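Local coordinates for CdiI toxin (Salmonella enterica subsp. enterica serovar Rubislaw str. ATCC 10717, PDB 4ZQU), which serves as the immunity protein of a contact-dependent growth inhibition system, neutralizing the toxic activity of its cognate CdiA toxin, at residues Asp44-Asp47 with Leu48-Gly51. Residues are numbered along the deposited sequence; the frame is centred on the assembly and turned at random.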
ATOM      1  N   ASP B  44      -7.213 -25.808  -7.909  1.00 61.97           N
ATOM      2  CA  ASP B  44      -6.421 -26.997  -8.214  1.00 63.63           C
ATOM      3  C   ASP B  44      -5.740 -26.901  -9.580  1.00 62.38           C
ATOM      4  O   ASP B  44      -5.439 -27.917 -10.202  1.00 63.53           O
ATOM      5  CB  ASP B  44      -7.297 -28.252  -8.149  1.00 69.66           C
ATOM      6  CG  ASP B  44      -8.415 -28.241  -9.175  1.00 73.84           C
ATOM      7  OD1 ASP B  44      -9.116 -27.213  -9.282  1.00 74.02           O
ATOM      8  OD2 ASP B  44      -8.600 -29.266  -9.866  1.00 76.21           O
ATOM      9  N   VAL B  45      -5.500 -25.676 -10.038  1.00 60.90           N
ATOM     10  CA  VAL B  45      -4.801 -25.432 -11.300  1.00 60.49           C
ATOM     11  C   VAL B  45      -3.368 -25.972 -11.223  1.00 57.73           C
ATOM     12  O   VAL B  45      -2.724 -25.878 -10.177  1.00 56.61           O
ATOM     13  CB  VAL B  45      -4.779 -23.919 -11.641  1.00 61.62           C
ATOM     14  CG1 VAL B  45      -4.395 -23.099 -10.414  1.00 59.56           C
ATOM     15  CG2 VAL B  45      -3.861 -23.619 -12.821  1.00 61.21           C
ATOM     16  N   SER B  46      -2.878 -26.554 -12.315  1.00 56.80           N
ATOM     17  CA  SER B  46      -1.504 -27.056 -12.370  1.00 54.97           C
ATOM     18  C   SER B  46      -0.487 -25.931 -12.189  1.00 53.61           C
ATOM     19  O   SER B  46      -0.756 -24.782 -12.538  1.00 54.21           O
ATOM     20  CB  SER B  46      -1.248 -27.776 -13.697  1.00 55.02           C
ATOM     21  OG  SER B  46      -1.157 -26.856 -14.772  1.00 52.97           O
ATOM     22  N   ASP B  47       0.680 -26.266 -11.648  1.00 51.82           N
ATOM     23  CA  ASP B  47       1.737 -25.280 -11.427  1.00 48.34           C
ATOM     24  C   ASP B  47       2.239 -24.691 -12.739  1.00 46.77           C
ATOM     25  O   ASP B  47       2.771 -23.584 -12.766  1.00 45.93           O
ATOM     26  CB  ASP B  47       2.906 -25.900 -10.652  1.00 49.24           C
ATOM     27  CG  ASP B  47       2.570 -26.158  -9.193  1.00 50.51           C
ATOM     28  OD1 ASP B  47       1.498 -25.706  -8.738  1.00 52.82           O
ATOM     29  OD2 ASP B  47       3.380 -26.806  -8.495  1.00 49.98           O
ATOM     30  N   LEU B  48       2.071 -25.438 -13.824  1.00 49.01           N
ATOM     31  CA  LEU B  48       2.452 -24.960 -15.147  1.00 50.72           C
ATOM     32  C   LEU B  48       1.519 -23.836 -15.577  1.00 50.80           C
ATOM     33  O   LEU B  48       1.969 -22.737 -15.901  1.00 50.71           O
ATOM     34  CB  LEU B  48       2.422 -26.105 -16.167  1.00 54.29           C
ATOM     35  CG  LEU B  48       3.098 -25.910 -17.531  1.00 56.87           C
ATOM     36  CD1 LEU B  48       3.410 -27.261 -18.152  1.00 59.97           C
ATOM     37  CD2 LEU B  48       2.254 -25.083 -18.491  1.00 58.59           C
ATOM     38  N   ASP B  49       0.220 -24.126 -15.585  1.00 51.89           N
ATOM     39  CA  ASP B  49      -0.790 -23.159 -16.006  1.00 50.28           C
ATOM     40  C   ASP B  49      -0.828 -21.955 -15.081  1.00 48.17           C
ATOM     41  O   ASP B  49      -0.818 -20.812 -15.535  1.00 48.97           O
ATOM     42  CB  ASP B  49      -2.170 -23.814 -16.062  1.00 51.88           C
ATOM     43  CG  ASP B  49      -2.283 -24.839 -17.168  1.00 55.30           C
ATOM     44  OD1 ASP B  49      -1.500 -24.755 -18.138  1.00 56.15           O
ATOM     45  OD2 ASP B  49      -3.156 -25.726 -17.068  1.00 56.77           O
ATOM     46  N   LEU B  50      -0.879 -22.225 -13.780  1.00 47.18           N
ATOM     47  CA  LEU B  50      -0.858 -21.176 -12.769  1.00 46.29           C
ATOM     48  C   LEU B  50       0.361 -20.274 -12.935  1.00 44.29           C
ATOM     49  O   LEU B  50       0.280 -19.064 -12.742  1.00 43.73           O
ATOM     50  CB  LEU B  50      -0.865 -21.788 -11.369  1.00 47.37           C
ATOM     51  CG  LEU B  50      -0.689 -20.809 -10.207  1.00 44.77           C
ATOM     52  CD1 LEU B  50      -1.848 -19.823 -10.168  1.00 43.46           C
ATOM     53  CD2 LEU B  50      -0.550 -21.554  -8.887  1.00 44.40           C
ATOM     54  N   GLY B  51       1.486 -20.876 -13.303  1.00 44.24           N
ATOM     55  CA  GLY B  51       2.720 -20.139 -13.497  1.00 42.34           C
ATOM     56  C   GLY B  51       2.718 -19.326 -14.775  1.00 41.17           C
ATOM     57  O   GLY B  51       3.321 -18.255 -14.839  1.00 40.50           O
TER
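Ser46 meets Asp49 in a worked example of helix N-capping, at the point where the loop after strand 30-41 turns into helix 47-59. The Ser46 hydroxyl sits between its own backbone N and carbonyl carbon (chi1 73°), a torsion that turns OG forward to the amide three residues on, where it accepts from Asp49 N at 3.2 Å in a nearly straight bond (167°). The carbonyl of the same residue opens the helical ladder: Ser46 O accepts from Leu50 N at 2.8 Å, while the next rung, from Gly51 N to Asp47 O, is bent and weak.

Packing is tight around buried Leu50. Val45 CG2, anti to the backbone N, lies 3.8 Å from Leu50 CB, and the two side chains cross at about a right angle. Both also touch Arg169 of helix 161-172. The outer side is looser: Leu48 is exposed, its CB 3.9 Å from Ser46 OG and its end leading away. The serine hydroxyl thus stands in at Asp49 N for the missing carbonyl of a preceding turn, and the carboxylates of Asp49 and Asp47, the latter also in a long, weak ion pair with Arg169, probably add favourable charge at the positive end of the helix dipole.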